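Local coordinates for adenylate isopentenyltransferase (Humulus lupulus, PDB 3A8T), which transfers an isopentenyl group from dimethylallyl diphosphate to ATP, ADP or AMP in cytokinin biosynthesis, at residues G138-I143 and I283-R288; E209-E214 and R239-F244; A223-L228 and I232-F237. All coordinates share one frame; numbering follows the deposited sequence.

Contact 1. Residues G138-I143 and I283-R288; sequences GSNSFI and IGKILR. With ATP (adenosine-5'-triphosphate), chain B.
The side chain of Asn140 lies against the methylene run of Lys285, with its amide ND2 3.4 Å from Lys285 CD and its CB 3.6 Å from the same carbon. The overlap is van der Waals contact between a carboxamide and an aliphatic chain. On its other branch, Asn140 OD1 approaches Ile286 CG1 at 4.1 Å, the two side chains meeting at about a right angle. Lys285 starts out extended, then bends at chi3 (-62°), which carries its ammonium group past the asparagine to the triphosphate of bound ATP. There NZ stops 3.5 Å from O3G of ATP, close enough that their opposite charges probably attract, though not a hydrogen bond. The serines flanking Asn140 hold the phosphates directly. Ser139 OG donates to O2A of ATP at 2.9 Å, and Lys73 N is a second hydrogen-bond partner of that hydroxyl. Ser141 binds twice: its OG donates to ATP O2B at 2.7 Å and its backbone N to ATP O1B at 3.2 Å. Ser139 is the N-cap residue of helix 140-147, and the bond from Ser141 N places the beta phosphate at the amino end of that helix, where the dipole would probably favour its negative charge. This is a phosphate-binding turn placed between strand 132-136 of the parallel sheet and helix 140-147. Across from it, Lys285 and Ile286 belong to the last turns of the long helix 257-289, where Ile286 also packs on Trp179 of strand 174-181 and lies close to Gly47 of the P-loop that follows strand 41-46.

Contact 2. Residues E209-E214 and R239-F244; sequences EFYSPE and RYFEKF
Tyr211 is where the chain leaves helix 203-210 for an extended conformation (psi 140°), and its CA comes within 8.1 Å of the CA of Phe241 near the end of helix 234-243. With chi1 near 180° (-171°) the tyrosine ring is swung away from its own backbone N and reaches across to that helix, laying one face over the Phe241 side chain. The Phe241 methylene sits over this face: CB is 3.9 Å from the Tyr211 ring centroid, a CH-pi contact offset toward the rim on the CE1 side. The two rings themselves meet obliquely, with Tyr211 CD1 3.6 Å from Phe241 CD2. In the turn just beyond, Ser212 OG accepts from Glu214 N at 3.3 Å, making an ST turn just after the helix. His218, further along this connection, stacks with the Tyr211 ring, while Phe241 ties the same ring to helix 234-243. The phenol oxygen ends near Glu242, whose chain bends at chi2 to bring OE2 4.0 Å from Tyr211 OH, too far for a bond; the carboxylate is instead salt-bridged through OE1 to Arg245. Pro246 packs against the Phe241 side chain, and the carbonyl O of Phe244 lies in the plane of the Phe241 ring at its edge, where the helix has given way to loop.

Contact 3. Residues A223-L228 and I232-F237; sequences ATRTGL and IGVPEF. With ATP (adenosine-5'-triphosphate), chain B.
The guanidinium of Arg225 is turned so that one face lies over Pro235 while its edge meets Val234. Pro235 CA stands 3.5 Å above the guanidinium plane, set off toward the rim, nearest NH1, and the proline ring continues along the arginine, with CG 3.7 Å from Arg225 NE. Near the plane, Arg225 NH2 approaches Val234 CG1 at 3.0 Å, a very tight distance that deserves some caution. A bend at chi3 (78°) turns the flat group onto the helix start. All three of its nitrogens have polar partners: NE is hydrogen-bonded to the carbonyl O of Arg229, NH1 to that of Glu220, and NH2 forms a salt bridge with Asp238. With a leucine here, Asp238 would probably be left without this counter-charge, and the carbonyls of Arg229 and Glu220 without these donors. The helix whose first turn it covers, 234-243, begins with one half of a capping box: Glu236 OE1 takes the N-H of the N-cap residue Gly233 at 2.6 Å, the donor coming in from above the carboxylate plane, while the other carboxylate oxygen is hydrogen-bonded to Asn274 of helix 257-289. The Gly233 backbone angles call for glycine, since a side chain would jam against the preceding carbonyl. One residue earlier the same turn holds the adenine, Ile232 N donating to N3 of ATP at 2.9 Å and almost straight (170°). On the far branch of Val234, CG2 rests 4.1 Å from Leu228 O.

In the fold
Contacts 1 and 3 are buried and both border the ATP, one at its phosphates and the other at its adenine, with centres about 20 Å apart. Contact 2 lies farther out, about 24 Å from the centre of the chain, only partly buried and away from the annotated sites. It shares helix 234-243 with contact 3: the helix start serves one and its end the other, and the two touch through Phe210 CZ and Leu228 CD2, 4.1 Å apart. Contact 1 instead joins the start of helix 140-147, just after a strand of the parallel sheet, to the long helix 257-289. The chemistry shifts accordingly, from an amide packed on a lysine chain beside phosphate-binding serines, through a buried guanidinium, to aromatic packing near the periphery.

Contact 1. Residues G138-I143 and I283-R288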
# COMPACT_ATOMS: atom_id res chain seq x y z
N GLY A 138 -2.23 2.89 3.46
CA GLY A 138 -3.22 2.14 4.18
C GLY A 138 -2.90 1.52 5.51
O GLY A 138 -3.67 0.64 5.92
N SER A 139 -1.82 1.93 6.17
CA SER A 139 -1.54 1.35 7.49
C SER A 139 -2.19 2.27 8.48
O SER A 139 -1.65 3.31 8.85
CB SER A 139 -0.06 1.26 7.78
OG SER A 139 0.54 0.51 6.76
N ASN A 140 -3.39 1.87 8.88
CA ASN A 140 -4.17 2.65 9.81
C ASN A 140 -3.42 2.85 11.11
O ASN A 140 -3.60 3.86 11.76
CB ASN A 140 -5.57 2.02 9.94
CG ASN A 140 -6.37 2.10 8.58
OD1 ASN A 140 -6.63 3.20 8.05
ND2 ASN A 140 -6.74 0.93 8.01
N SER A 141 -2.49 1.96 11.44
CA SER A 141 -1.69 2.16 12.63
C SER A 141 -0.70 3.34 12.43
O SER A 141 -0.36 4.04 13.40
CB SER A 141 -0.90 0.89 12.98
OG SER A 141 0.28 0.72 12.18
N PHE A 142 -0.22 3.54 11.21
CA PHE A 142 0.69 4.65 10.94
C PHE A 142 -0.10 5.93 10.79
O PHE A 142 0.32 6.97 11.28
CB PHE A 142 1.54 4.41 9.67
CG PHE A 142 2.85 3.66 9.93
CD1 PHE A 142 3.05 2.95 11.11
CD2 PHE A 142 3.88 3.68 8.98
CE1 PHE A 142 4.27 2.28 11.35
CE2 PHE A 142 5.08 3.00 9.23
CZ PHE A 142 5.26 2.31 10.41
N ILE A 143 -1.23 5.86 10.13
CA ILE A 143 -2.05 7.05 9.97
C ILE A 143 -2.47 7.58 11.35
O ILE A 143 -2.38 8.77 11.62
CB ILE A 143 -3.29 6.76 9.15
CG1 ILE A 143 -2.92 6.42 7.70
CG2 ILE A 143 -4.20 7.95 9.18
CD1 ILE A 143 -4.02 5.62 6.92
N ILE A 283 -10.73 -2.42 5.51
CA ILE A 283 -12.04 -1.81 5.32
C ILE A 283 -12.77 -1.72 6.67
O ILE A 283 -13.25 -0.64 7.03
CB ILE A 283 -12.86 -2.66 4.35
CG1 ILE A 283 -12.25 -2.57 2.95
CG2 ILE A 283 -14.30 -2.26 4.37
CD1 ILE A 283 -12.74 -3.68 2.01
N GLY A 284 -12.83 -2.83 7.40
CA GLY A 284 -13.51 -2.83 8.68
C GLY A 284 -12.90 -1.82 9.59
O GLY A 284 -13.57 -1.08 10.30
N LYS A 285 -11.58 -1.79 9.56
CA LYS A 285 -10.81 -0.85 10.34
C LYS A 285 -11.22 0.58 9.91
O LYS A 285 -11.48 1.46 10.74
CB LYS A 285 -9.36 -1.16 10.04
CG LYS A 285 -8.30 -0.51 10.89
CD LYS A 285 -6.99 -1.23 10.65
CE LYS A 285 -7.11 -2.69 11.06
NZ LYS A 285 -5.79 -3.36 11.28
N ILE A 286 -11.29 0.83 8.61
CA ILE A 286 -11.70 2.15 8.16
C ILE A 286 -13.11 2.45 8.64
O ILE A 286 -13.41 3.55 9.09
CB ILE A 286 -11.63 2.29 6.63
CG1 ILE A 286 -10.17 2.34 6.20
CG2 ILE A 286 -12.39 3.56 6.20
CD1 ILE A 286 -9.90 1.93 4.78
N LEU A 287 -13.98 1.47 8.56
CA LEU A 287 -15.33 1.65 9.02
C LEU A 287 -15.33 2.05 10.50
O LEU A 287 -16.19 2.80 10.92
CB LEU A 287 -16.14 0.36 8.78
CG LEU A 287 -16.42 0.17 7.28
CD1 LEU A 287 -16.94 -1.22 7.03
CD2 LEU A 287 -17.42 1.22 6.79
N ARG A 288 -14.37 1.60 11.29
CA ARG A 288 -14.36 1.98 12.70
C ARG A 288 -13.92 3.43 12.96
O ARG A 288 -14.24 3.99 13.99
CB ARG A 288 -13.46 1.02 13.53
CG ARG A 288 -14.15 -0.25 14.10
CD ARG A 288 -15.00 -1.02 13.04
NE ARG A 288 -14.67 -2.45 12.98
CZ ARG A 288 -15.19 -3.36 12.14
NH1 ARG A 288 -16.11 -3.04 11.24
NH2 ARG A 288 -14.75 -4.61 12.21
PG ATP B . -1.51 -4.31 11.65
O1G ATP B . -1.03 -3.38 12.72
O2G ATP B . -0.33 -5.41 11.40
O3G ATP B . -2.84 -5.09 12.14
PB ATP B . -1.52 -1.98 10.18
O1B ATP B . -2.61 -1.13 10.53
O2B ATP B . -0.34 -1.71 11.16
O3B ATP B . -1.94 -3.52 10.25
PA ATP B . -1.44 -2.51 7.41
O1A ATP B . -2.82 -2.98 7.41
O2A ATP B . -1.27 -1.59 6.08
O3A ATP B . -1.02 -1.56 8.69
O5' ATP B . -0.37 -3.71 7.19
C5' ATP B . -0.67 -4.87 7.92
C4' ATP B . 0.04 -6.02 7.22
O4' ATP B . -0.44 -6.10 5.87
C3' ATP B . 1.57 -5.84 7.08
O3' ATP B . 2.24 -6.33 8.24
C2' ATP B . 1.87 -6.65 5.81
O2' ATP B . 2.06 -7.99 6.11
C1' ATP B . 0.65 -6.47 4.94
N9 ATP B . 0.87 -5.38 3.94
C8 ATP B . 0.48 -4.05 4.05
N7 ATP B . 0.93 -3.34 3.04
C5 ATP B . 1.63 -4.16 2.20
C6 ATP B . 2.35 -4.01 0.95
N6 ATP B . 2.48 -2.80 0.31
N1 ATP B . 2.93 -5.11 0.42
C2 ATP B . 2.84 -6.30 1.00
N3 ATP B . 2.19 -6.49 2.15
C4 ATP B . 1.58 -5.49 2.78

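Contact 2. Residues E209-E214 and R239-F244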
# COMPACT_ATOMS: atom_id res chain seq x y z
N GLU A 209 15.73 -13.64 -5.00
CA GLU A 209 16.99 -12.92 -4.73
C GLU A 209 16.99 -12.38 -3.29
O GLU A 209 18.05 -12.25 -2.66
CB GLU A 209 17.17 -11.78 -5.74
CG GLU A 209 18.38 -10.89 -5.48
CD GLU A 209 19.75 -11.59 -5.75
OE1 GLU A 209 19.85 -12.39 -6.72
OE2 GLU A 209 20.72 -11.34 -4.98
N PHE A 210 15.80 -12.10 -2.77
CA PHE A 210 15.66 -11.59 -1.41
C PHE A 210 15.88 -12.73 -0.38
O PHE A 210 16.36 -12.53 0.76
CB PHE A 210 14.25 -11.06 -1.24
CG PHE A 210 14.04 -10.30 0.02
CD1 PHE A 210 14.71 -9.07 0.26
CD2 PHE A 210 13.16 -10.78 0.98
CE1 PHE A 210 14.49 -8.35 1.43
CE2 PHE A 210 12.94 -10.06 2.17
CZ PHE A 210 13.59 -8.86 2.40
N TYR A 211 15.55 -13.93 -0.84
CA TYR A 211 15.66 -15.13 -0.05
C TYR A 211 17.04 -15.36 0.51
O TYR A 211 18.03 -15.16 -0.17
CB TYR A 211 15.23 -16.34 -0.88
CG TYR A 211 15.11 -17.60 -0.07
CD1 TYR A 211 13.99 -17.84 0.75
CD2 TYR A 211 16.15 -18.52 -0.07
CE1 TYR A 211 13.93 -18.97 1.54
CE2 TYR A 211 16.09 -19.64 0.72
CZ TYR A 211 15.00 -19.87 1.51
OH TYR A 211 14.99 -21.02 2.21
N SER A 212 17.08 -15.82 1.75
CA SER A 212 18.33 -16.07 2.45
C SER A 212 18.21 -17.13 3.54
O SER A 212 17.45 -16.97 4.49
CB SER A 212 18.81 -14.75 3.05
OG SER A 212 19.72 -14.97 4.08
N PRO A 213 18.96 -18.23 3.42
CA PRO A 213 18.87 -19.26 4.45
C PRO A 213 19.35 -18.82 5.84
O PRO A 213 19.20 -19.56 6.78
CB PRO A 213 19.70 -20.39 3.88
CG PRO A 213 19.53 -20.21 2.36
CD PRO A 213 19.74 -18.72 2.26
N GLU A 214 19.93 -17.62 6.00
CA GLU A 214 20.28 -17.19 7.35
C GLU A 214 19.04 -16.57 8.03
O GLU A 214 19.10 -16.10 9.16
CB GLU A 214 21.43 -16.16 7.40
CG GLU A 214 21.62 -15.65 8.87
CD GLU A 214 23.03 -15.15 9.28
OE1 GLU A 214 23.63 -14.36 8.51
OE2 GLU A 214 23.49 -15.52 10.40
N ARG A 239 7.84 -20.63 1.94
CA ARG A 239 7.35 -21.98 2.07
C ARG A 239 7.74 -22.75 0.79
O ARG A 239 8.20 -23.87 0.86
CB ARG A 239 5.86 -21.93 2.26
CG ARG A 239 5.16 -23.24 2.47
CD ARG A 239 3.94 -23.00 3.36
NE ARG A 239 3.20 -24.24 3.45
CZ ARG A 239 3.63 -25.28 4.14
NH1 ARG A 239 4.76 -25.22 4.82
NH2 ARG A 239 2.96 -26.41 4.08
N TYR A 240 7.59 -22.12 -0.36
CA TYR A 240 7.97 -22.73 -1.63
C TYR A 240 9.48 -22.92 -1.72
O TYR A 240 9.94 -23.99 -2.03
CB TYR A 240 7.50 -21.87 -2.78
CG TYR A 240 8.00 -22.32 -4.10
CD1 TYR A 240 7.31 -23.29 -4.83
CD2 TYR A 240 9.15 -21.78 -4.64
CE1 TYR A 240 7.75 -23.70 -6.07
CE2 TYR A 240 9.59 -22.20 -5.89
CZ TYR A 240 8.89 -23.15 -6.60
OH TYR A 240 9.33 -23.51 -7.85
N PHE A 241 10.27 -21.89 -1.45
CA PHE A 241 11.71 -22.03 -1.53
C PHE A 241 12.22 -23.07 -0.49
O PHE A 241 13.29 -23.62 -0.61
CB PHE A 241 12.41 -20.68 -1.29
CG PHE A 241 12.07 -19.62 -2.30
CD1 PHE A 241 12.22 -19.85 -3.66
CD2 PHE A 241 11.64 -18.35 -1.90
CE1 PHE A 241 11.96 -18.84 -4.60
CE2 PHE A 241 11.38 -17.33 -2.88
CZ PHE A 241 11.54 -17.58 -4.20
N GLU A 242 11.45 -23.30 0.55
CA GLU A 242 11.84 -24.27 1.56
C GLU A 242 12.17 -25.56 0.85
O GLU A 242 13.22 -26.17 1.06
CB GLU A 242 10.70 -24.54 2.54
CG GLU A 242 11.20 -25.24 3.76
CD GLU A 242 12.46 -24.56 4.26
OE1 GLU A 242 13.45 -25.26 4.55
OE2 GLU A 242 12.45 -23.32 4.35
N LYS A 243 11.24 -25.96 0.01
CA LYS A 243 11.40 -27.16 -0.78
C LYS A 243 12.21 -26.98 -2.04
O LYS A 243 13.02 -27.85 -2.37
CB LYS A 243 10.04 -27.75 -1.10
CG LYS A 243 9.44 -28.47 0.10
CD LYS A 243 8.07 -29.02 -0.22
CE LYS A 243 7.16 -27.94 -0.85
NZ LYS A 243 7.31 -26.62 -0.12
N PHE A 244 12.02 -25.86 -2.73
CA PHE A 244 12.74 -25.59 -3.98
C PHE A 244 13.59 -24.33 -3.93
O PHE A 244 13.18 -23.25 -4.36
CB PHE A 244 11.71 -25.52 -5.08
CG PHE A 244 10.91 -26.77 -5.19
CD1 PHE A 244 11.46 -27.93 -5.71
CD2 PHE A 244 9.61 -26.81 -4.76
CE1 PHE A 244 10.73 -29.10 -5.81
CE2 PHE A 244 8.86 -28.00 -4.86
CZ PHE A 244 9.43 -29.14 -5.39

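Contact 3. Residues A223-L228 and I232-F237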
# COMPACT_ATOMS: atom_id res chain seq x y z
N ALA A 223 2.17 -12.08 10.43
CA ALA A 223 1.66 -11.50 11.66
C ALA A 223 2.70 -11.22 12.69
O ALA A 223 2.68 -10.17 13.31
CB ALA A 223 0.57 -12.38 12.25
N THR A 224 3.61 -12.17 12.88
CA THR A 224 4.67 -12.02 13.86
C THR A 224 6.05 -11.87 13.29
O THR A 224 7.01 -11.88 14.02
CB THR A 224 4.69 -13.20 14.86
OG1 THR A 224 4.62 -14.46 14.18
CG2 THR A 224 3.55 -13.09 15.76
N ARG A 225 6.16 -11.75 11.97
CA ARG A 225 7.47 -11.54 11.41
C ARG A 225 7.81 -10.09 11.72
O ARG A 225 7.00 -9.35 12.31
CB ARG A 225 7.50 -11.84 9.93
CG ARG A 225 7.71 -13.33 9.71
CD ARG A 225 7.07 -13.97 8.41
NE ARG A 225 7.84 -13.67 7.22
CZ ARG A 225 8.51 -14.53 6.46
NH1 ARG A 225 8.55 -15.85 6.68
NH2 ARG A 225 9.20 -14.03 5.45
N THR A 226 9.03 -9.68 11.39
CA THR A 226 9.39 -8.32 11.67
C THR A 226 9.80 -7.54 10.42
O THR A 226 10.52 -8.04 9.57
CB THR A 226 10.52 -8.27 12.76
OG1 THR A 226 10.98 -6.91 12.91
CG2 THR A 226 11.69 -9.11 12.34
N GLY A 227 9.27 -6.31 10.32
CA GLY A 227 9.59 -5.39 9.24
C GLY A 227 9.17 -5.82 7.83
O GLY A 227 8.09 -6.45 7.63
N LEU A 228 10.03 -5.47 6.86
CA LEU A 228 9.81 -5.82 5.45
C LEU A 228 9.54 -7.32 5.25
O LEU A 228 8.91 -7.71 4.29
CB LEU A 228 11.01 -5.40 4.59
CG LEU A 228 10.79 -5.61 3.08
CD1 LEU A 228 9.59 -4.83 2.67
CD2 LEU A 228 11.95 -5.16 2.25
N ILE A 232 3.21 -9.17 2.23
CA ILE A 232 2.53 -10.35 1.66
C ILE A 232 3.37 -10.80 0.46
O ILE A 232 3.79 -9.98 -0.37
CB ILE A 232 1.07 -10.08 1.16
CG1 ILE A 232 0.16 -9.54 2.26
CG2 ILE A 232 0.46 -11.36 0.68
CD1 ILE A 232 0.08 -10.39 3.38
N GLY A 233 3.63 -12.11 0.39
CA GLY A 233 4.46 -12.65 -0.68
C GLY A 233 5.73 -13.24 -0.12
O GLY A 233 6.21 -14.31 -0.54
N VAL A 234 6.28 -12.59 0.90
CA VAL A 234 7.51 -13.16 1.41
C VAL A 234 7.36 -14.49 2.14
O VAL A 234 8.09 -15.41 1.87
CB VAL A 234 8.22 -12.22 2.36
CG1 VAL A 234 9.51 -12.85 2.75
CG2 VAL A 234 8.42 -10.85 1.71
N PRO A 235 6.45 -14.57 3.11
CA PRO A 235 6.24 -15.82 3.87
C PRO A 235 5.74 -16.95 2.98
O PRO A 235 6.18 -18.09 3.13
CB PRO A 235 5.20 -15.45 4.95
CG PRO A 235 4.99 -13.87 4.80
CD PRO A 235 5.39 -13.57 3.37
N GLU A 236 4.89 -16.59 2.00
CA GLU A 236 4.28 -17.55 1.06
C GLU A 236 5.36 -18.19 0.20
O GLU A 236 5.42 -19.43 0.10
CB GLU A 236 3.20 -16.89 0.17
CG GLU A 236 2.03 -16.30 0.91
CD GLU A 236 2.29 -14.90 1.47
OE1 GLU A 236 3.46 -14.43 1.58
OE2 GLU A 236 1.29 -14.23 1.80
N PHE A 237 6.21 -17.38 -0.40
CA PHE A 237 7.26 -18.00 -1.19
C PHE A 237 8.33 -18.66 -0.40
O PHE A 237 8.96 -19.58 -0.90
CB PHE A 237 7.81 -17.04 -2.26
CG PHE A 237 7.06 -17.17 -3.57
CD1 PHE A 237 7.14 -18.37 -4.32
CD2 PHE A 237 6.13 -16.18 -3.99
CE1 PHE A 237 6.30 -18.59 -5.44
CE2 PHE A 237 5.30 -16.39 -5.10
CZ PHE A 237 5.38 -17.60 -5.82
PG ATP B . -1.51 -4.31 11.65
O1G ATP B . -1.03 -3.38 12.72
O2G ATP B . -0.33 -5.41 11.40
O3G ATP B . -2.84 -5.09 12.14
PB ATP B . -1.52 -1.98 10.18
O1B ATP B . -2.61 -1.13 10.53
O2B ATP B . -0.34 -1.71 11.16
O3B ATP B . -1.94 -3.52 10.25
PA ATP B . -1.44 -2.51 7.41
O1A ATP B . -2.82 -2.98 7.41
O2A ATP B . -1.27 -1.59 6.08
O3A ATP B . -1.02 -1.56 8.69
O5' ATP B . -0.37 -3.71 7.19
C5' ATP B . -0.67 -4.87 7.92
C4' ATP B . 0.04 -6.02 7.22
O4' ATP B . -0.44 -6.10 5.87
C3' ATP B . 1.57 -5.84 7.08
O3' ATP B . 2.24 -6.33 8.24
C2' ATP B . 1.87 -6.65 5.81
O2' ATP B . 2.06 -7.99 6.11
C1' ATP B . 0.65 -6.47 4.94
N9 ATP B . 0.87 -5.38 3.94
C8 ATP B . 0.48 -4.05 4.05
N7 ATP B . 0.93 -3.34 3.04
C5 ATP B . 1.63 -4.16 2.20
C6 ATP B . 2.35 -4.01 0.95
N6 ATP B . 2.48 -2.80 0.31
N1 ATP B . 2.93 -5.11 0.42
C2 ATP B . 2.84 -6.30 1.00
N3 ATP B . 2.19 -6.49 2.15
C4 ATP B . 1.58 -5.49 2.78